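Local coordinates for protein sesquisabinene B synthase 2 (Santalum album, PDB 6A2A) that probably catalyses the metal-dependent cyclisation of a farnesyl diphosphate substrate to the sesquiterpene sesquisabinene B, as a plant terpene synthase of the Tpsb subfamily, at residues Glu329-Ile334 with Met352-Met357; Asn33-Leu38 with Phe277-Leu282. All coordinates share one frame; numbering follows the deposited sequence.

Contact 1: Glu329-Ile334 with Met352-Met357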
loop_
_atom_site.group_PDB
_atom_site.type_symbol
_atom_site.label_atom_id
_atom_site.label_comp_id
_atom_site.label_asym_id
_atom_site.label_seq_id
_atom_site.Cartn_x
_atom_site.Cartn_y
_atom_site.Cartn_z
ATOM N N GLU A 329 21.251 -21.096 3.876
ATOM C CA GLU A 329 21.966 -21.262 2.576
ATOM C C GLU A 329 21.013 -21.080 1.413
ATOM O O GLU A 329 21.379 -20.458 0.435
ATOM C CB GLU A 329 22.564 -22.678 2.367
ATOM C CG GLU A 329 23.436 -23.126 3.505
ATOM C CD GLU A 329 24.239 -24.403 3.281
ATOM O OE1 GLU A 329 23.896 -25.187 2.350
ATOM O OE2 GLU A 329 25.208 -24.603 4.053
ATOM N N LEU A 330 19.822 -21.629 1.493
ATOM C CA LEU A 330 18.874 -21.460 0.386
ATOM C C LEU A 330 18.336 -20.006 0.359
ATOM O O LEU A 330 18.132 -19.482 -0.692
ATOM C CB LEU A 330 17.712 -22.443 0.541
ATOM C CG LEU A 330 16.623 -22.370 -0.527
ATOM C CD1 LEU A 330 17.199 -22.491 -1.928
ATOM C CD2 LEU A 330 15.530 -23.397 -0.288
ATOM N N PHE A 331 18.028 -19.439 1.527
ATOM C CA PHE A 331 17.601 -18.007 1.584
ATOM C C PHE A 331 18.624 -17.138 0.856
ATOM O O PHE A 331 18.295 -16.279 -0.017
ATOM C CB PHE A 331 17.392 -17.617 3.048
ATOM C CG PHE A 331 16.616 -16.352 3.296
ATOM C CD1 PHE A 331 17.049 -15.123 2.805
ATOM C CD2 PHE A 331 15.478 -16.388 4.079
ATOM C CE1 PHE A 331 16.364 -13.962 3.138
ATOM C CE2 PHE A 331 14.776 -15.223 4.374
ATOM C CZ PHE A 331 15.201 -14.027 3.876
ATOM N N THR A 332 19.909 -17.350 1.182
ATOM C CA THR A 332 20.992 -16.563 0.645
ATOM C C THR A 332 21.106 -16.798 -0.861
ATOM O O THR A 332 21.242 -15.873 -1.653
ATOM C CB THR A 332 22.316 -16.841 1.356
ATOM O OG1 THR A 332 22.171 -16.537 2.746
ATOM C CG2 THR A 332 23.478 -16.048 0.796
ATOM N N ASP A 333 21.010 -18.037 -1.284
ATOM C CA ASP A 333 21.128 -18.367 -2.742
ATOM C C ASP A 333 19.996 -17.775 -3.590
ATOM O O ASP A 333 20.213 -17.244 -4.722
ATOM C CB ASP A 333 21.156 -19.901 -2.876
ATOM C CG ASP A 333 21.159 -20.368 -4.329
ATOM O OD1 ASP A 333 22.046 -19.982 -5.078
ATOM O OD2 ASP A 333 20.234 -21.133 -4.693
ATOM N N ILE A 334 18.780 -17.834 -3.084
ATOM C CA ILE A 334 17.630 -17.237 -3.791
ATOM C C ILE A 334 17.883 -15.739 -3.940
ATOM O O ILE A 334 17.663 -15.164 -5.010
ATOM C CB ILE A 334 16.336 -17.533 -3.023
ATOM C CG1 ILE A 334 15.911 -18.989 -3.270
ATOM C CG2 ILE A 334 15.229 -16.544 -3.354
ATOM C CD1 ILE A 334 14.821 -19.465 -2.364
ATOM N N MET A 352 8.024 -16.232 4.163
ATOM C CA MET A 352 7.257 -14.935 4.150
ATOM C C MET A 352 8.232 -13.750 4.244
ATOM O O MET A 352 8.205 -12.836 3.382
ATOM C CB MET A 352 6.154 -14.944 5.198
ATOM C CG MET A 352 4.951 -15.798 4.726
ATOM S SD MET A 352 3.645 -15.945 5.912
ATOM C CE MET A 352 3.198 -14.217 6.086
ATOM N N PRO A 353 9.188 -13.773 5.197
ATOM C CA PRO A 353 10.256 -12.750 5.143
ATOM C C PRO A 353 11.008 -12.695 3.812
ATOM O O PRO A 353 11.378 -11.608 3.308
ATOM C CB PRO A 353 11.199 -13.173 6.275
ATOM C CG PRO A 353 10.273 -13.864 7.276
ATOM C CD PRO A 353 9.318 -14.610 6.372
ATOM N N LEU A 354 11.347 -13.832 3.255
ATOM C CA LEU A 354 12.090 -13.877 2.030
ATOM C C LEU A 354 11.309 -13.166 0.917
ATOM O O LEU A 354 11.848 -12.320 0.181
ATOM C CB LEU A 354 12.373 -15.321 1.619
ATOM C CG LEU A 354 12.969 -15.520 0.226
ATOM C CD1 LEU A 354 14.334 -14.912 0.140
ATOM C CD2 LEU A 354 13.071 -17.001 -0.106
ATOM N N LEU A 355 10.075 -13.566 0.753
ATOM C CA LEU A 355 9.317 -13.062 -0.367
ATOM C C LEU A 355 8.921 -11.601 -0.120
ATOM O O LEU A 355 8.751 -10.823 -1.092
ATOM C CB LEU A 355 8.063 -13.915 -0.576
ATOM C CG LEU A 355 8.328 -15.309 -1.155
ATOM C CD1 LEU A 355 7.050 -16.144 -1.178
ATOM C CD2 LEU A 355 8.957 -15.218 -2.531
ATOM N N THR A 356 8.800 -11.191 1.138
ATOM C CA THR A 356 8.568 -9.768 1.405
ATOM C C THR A 356 9.806 -8.936 1.059
ATOM O O THR A 356 9.698 -7.858 0.497
ATOM C CB THR A 356 8.062 -9.553 2.820
ATOM O OG1 THR A 356 6.820 -10.250 3.011
ATOM C CG2 THR A 356 7.906 -8.076 3.117
ATOM N N MET A 357 10.998 -9.413 1.409
ATOM C CA MET A 357 12.223 -8.781 0.992
ATOM C C MET A 357 12.269 -8.612 -0.525
ATOM O O MET A 357 12.581 -7.545 -1.031
ATOM C CB MET A 357 13.449 -9.583 1.458
ATOM C CG MET A 357 14.769 -9.099 0.827
ATOM S SD MET A 357 16.002 -10.414 0.887
ATOM C CE MET A 357 15.374 -11.514 -0.391
#

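Contact 2: Asn33-Leu38 with Phe277-Leu282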
loop_
_atom_site.group_PDB
_atom_site.type_symbol
_atom_site.label_atom_id
_atom_site.label_comp_id
_atom_site.label_asym_id
_atom_site.label_seq_id
_atom_site.Cartn_x
_atom_site.Cartn_y
_atom_site.Cartn_z
ATOM N N ASN A 33 -1.606 -8.057 18.454
ATOM C CA ASN A 33 -0.545 -9.014 18.272
ATOM C C ASN A 33 -0.195 -9.599 19.638
ATOM O O ASN A 33 -0.446 -8.987 20.651
ATOM C CB ASN A 33 0.675 -8.362 17.611
ATOM C CG ASN A 33 0.548 -8.249 16.105
ATOM O OD1 ASN A 33 0.497 -7.156 15.561
ATOM N ND2 ASN A 33 0.468 -9.378 15.422
ATOM N N TYR A 34 0.374 -10.799 19.632
ATOM C CA TYR A 34 0.968 -11.348 20.818
ATOM C C TYR A 34 2.301 -11.954 20.414
ATOM O O TYR A 34 2.316 -12.654 19.433
ATOM C CB TYR A 34 0.101 -12.431 21.463
ATOM C CG TYR A 34 0.690 -12.881 22.768
ATOM C CD1 TYR A 34 0.508 -12.127 23.922
ATOM C CD2 TYR A 34 1.542 -13.984 22.832
ATOM C CE1 TYR A 34 1.079 -12.505 25.124
ATOM C CE2 TYR A 34 2.129 -14.364 24.024
ATOM C CZ TYR A 34 1.894 -13.617 25.169
ATOM O OH TYR A 34 2.459 -13.989 26.349
ATOM N N PRO A 35 3.390 -11.655 21.107
ATOM C CA PRO A 35 3.469 -10.700 22.216
ATOM C C PRO A 35 3.110 -9.272 21.773
ATOM O O PRO A 35 3.277 -8.971 20.606
ATOM C CB PRO A 35 4.937 -10.745 22.654
ATOM C CG PRO A 35 5.467 -12.064 22.157
ATOM C CD PRO A 35 4.600 -12.467 20.983
ATOM N N PRO A 36 2.629 -8.441 22.661
ATOM C CA PRO A 36 2.206 -7.133 22.206
ATOM C C PRO A 36 3.311 -6.184 21.789
ATOM O O PRO A 36 4.358 -6.152 22.332
ATOM C CB PRO A 36 1.479 -6.594 23.422
ATOM C CG PRO A 36 2.163 -7.207 24.544
ATOM C CD PRO A 36 2.562 -8.560 24.112
ATOM N N ASN A 37 3.030 -5.364 20.810
ATOM C CA ASN A 37 3.999 -4.388 20.394
ATOM C C ASN A 37 3.829 -3.137 21.237
ATOM O O ASN A 37 2.923 -3.023 22.006
ATOM C CB ASN A 37 3.834 -4.080 18.920
ATOM C CG ASN A 37 4.132 -5.273 18.049
ATOM O OD1 ASN A 37 5.129 -5.917 18.215
ATOM N ND2 ASN A 37 3.259 -5.564 17.147
ATOM N N LEU A 38 4.664 -2.149 21.016
ATOM C CA LEU A 38 4.611 -0.922 21.791
ATOM C C LEU A 38 3.268 -0.234 21.738
ATOM O O LEU A 38 2.820 0.288 22.717
ATOM C CB LEU A 38 5.701 0.031 21.339
ATOM C CG LEU A 38 7.123 -0.451 21.573
ATOM C CD1 LEU A 38 8.080 0.505 20.926
ATOM C CD2 LEU A 38 7.418 -0.559 23.056
ATOM N N PHE A 277 8.921 -13.768 15.783
ATOM C CA PHE A 277 10.118 -12.996 16.104
ATOM C C PHE A 277 9.873 -11.544 15.649
ATOM O O PHE A 277 8.760 -11.212 15.078
ATOM C CB PHE A 277 11.354 -13.678 15.496
ATOM C CG PHE A 277 11.154 -14.198 14.086
ATOM C CD1 PHE A 277 11.164 -13.342 12.996
ATOM C CD2 PHE A 277 10.887 -15.546 13.845
ATOM C CE1 PHE A 277 10.957 -13.809 11.708
ATOM C CE2 PHE A 277 10.659 -16.007 12.553
ATOM C CZ PHE A 277 10.700 -15.151 11.483
ATOM N N ALA A 278 10.860 -10.675 15.893
ATOM C CA ALA A 278 10.875 -9.255 15.342
ATOM C C ALA A 278 9.674 -8.421 15.851
ATOM O O ALA A 278 9.073 -7.502 15.128
ATOM C CB ALA A 278 10.969 -9.260 13.833
ATOM N N ARG A 279 9.359 -8.688 17.121
ATOM C CA ARG A 279 8.548 -7.784 17.963
ATOM C C ARG A 279 9.052 -6.336 17.843
ATOM O O ARG A 279 10.254 -6.055 17.929
ATOM C CB ARG A 279 8.604 -8.200 19.435
ATOM C CG ARG A 279 7.521 -7.558 20.289
ATOM C CD ARG A 279 7.462 -8.126 21.688
ATOM N NE ARG A 279 8.722 -8.015 22.414
ATOM C CZ ARG A 279 8.990 -7.126 23.378
ATOM N NH1 ARG A 279 10.110 -7.239 24.076
ATOM N NH2 ARG A 279 8.158 -6.124 23.630
ATOM N N ASN A 280 8.113 -5.452 17.588
ATOM C CA ASN A 280 8.374 -4.040 17.403
ATOM C C ASN A 280 9.281 -3.688 16.221
ATOM O O ASN A 280 9.751 -2.609 16.133
ATOM C CB ASN A 280 8.904 -3.416 18.673
ATOM C CG ASN A 280 7.879 -3.401 19.783
ATOM O OD1 ASN A 280 6.744 -3.139 19.567
ATOM N ND2 ASN A 280 8.303 -3.699 20.953
ATOM N N GLY A 281 9.494 -4.613 15.314
ATOM C CA GLY A 281 10.337 -4.362 14.177
ATOM C C GLY A 281 9.958 -3.154 13.339
ATOM O O GLY A 281 10.766 -2.366 12.992
ATOM N N LEU A 282 8.693 -3.044 13.033
ATOM C CA LEU A 282 8.227 -1.962 12.205
ATOM C C LEU A 282 8.322 -0.624 12.912
ATOM O O LEU A 282 8.838 0.312 12.394
ATOM C CB LEU A 282 6.804 -2.218 11.771
ATOM C CG LEU A 282 6.137 -1.292 10.768
ATOM C CD1 LEU A 282 5.608 -0.094 11.470
ATOM C CD2 LEU A 282 6.967 -0.874 9.591
HETATM O O HOH W 1 6.389 -4.243 23.159
#

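Contact 1: Glu329-Ile334 with Met352-Met357
Facing each other through F331 and L354, the helical segments 329-334 and 352-357 run nearly parallel, their N-to-C directions only 13° apart. The axes of these short segments come no nearer than 11.1 Å, a separation wide enough that side chains rather than backbones must fill the interface. The second helix is kinked at P353, whose nitrogen has no proton to give to the preceding turn.

The contact is wholly apolar, and L354 is its hub. Its first torsion, with CG anti to the backbone N (chi1 171°), carries CG toward the other helix, and the branch there sends one methyl to each partner. CD1 lies over one face of the F331 ring, 3.8 Å from the ring centroid and 15° off the normal, a CH-pi contact displaced slightly toward the rim. CD2 goes to I334 instead, 3.8 Å from I334 CD1, and the two aliphatic side chains cross at about a right angle. F331 and L354 run past each other in opposite directions, and the far ring atom F331 CZ lies 3.6 Å from L354 CA. M357 adds a looser Met-aromatic contact, its SD 4.2 Å from F331 CE1 and oblique to the ring. Within the second helix, M352 O takes both the backbone NH and the hydroxyl of T356, the latter from above the carbonyl plane.

This buried packing belongs to the alpha-helical class I terpene synthase fold. Helix 299-321 packs on F331 and M357 through I315, and its Y319 meets the F331 ring edge-to-face; its DDxxD motif includes D316 and D320, which bind magnesium in this enzyme although no metal is bound to this chain here. Helix 377-400 adds L388 against F331 and W384 against M357, while L355 packs on Y366 of the second subunit.

Contact 2: Asn33-Leu38 with Phe277-Leu282
Two hydrogen bonds, given in opposite senses, tie N37 and L38 of the N-terminal segment to N280. The backbone N of N280 donates to N37 OD1 over 3.1 Å, coming from above the carbonyl plane of that amide rather than along a lone pair. In return, L38 N donates to N280 OD1 over 2.7 Å, tilted only 17° from the carbonyl plane. In N280 the first torsion sets CG beside its own backbone N (chi1 -67°), which brings OD1 to the L38 amide; the side chains of N37 and N280 slide past one another with the amide planes 57° apart.

Water provides the second polar link. One molecule donates to P36 O (2.9 Å) and accepts from N280 ND2 (3.0 Å), so the N280 amide is used at both ends; R279 NH2 adds a weak bond to the same water, while its salt bridge is made with E546. An alanine in place of N280 would probably leave the L38 amide without its acceptor across the contact and the water without one of its donors.

Van der Waals contacts fill in around these bonds. L38 crosses the N280 side chain at about a right angle, its CG 3.5 Å from N280 ND2. R279 CD lies 3.8 Å from P35 CB and also near the carbonyl of P36; a cis peptide precedes P35.

The loop 33-38 thus lies across the type II turn A278-G281, in which N280 occupies the N-cap position of helix 281-292 without capping it by its side chain. Helix 546-558 also packs here, E546 and T549 touching L38 and E546 touching N280, while helix 299-321 packs on F277 and A278, and helix 239-270 receives L282.

Overall arrangement
Contact 2 joins residues more than two hundred positions apart, bringing the N-terminal segment onto the start of a helix of the metal-binding domain, whereas contact 1 pairs segments only 18 residues apart in sequence. Their centres are about 21 Å apart, and although their nearest atoms come within about 4 Å, the two do not touch. Helix 299-321 is a neighbour common to both. The side chain of F331 lies about 10 Å from that of D316 and about 12 Å from that of D320, which puts contact 1 near, but not in, the magnesium site, whose metal is not bound to this chain; contact 2 lies away from the annotated metal ligands.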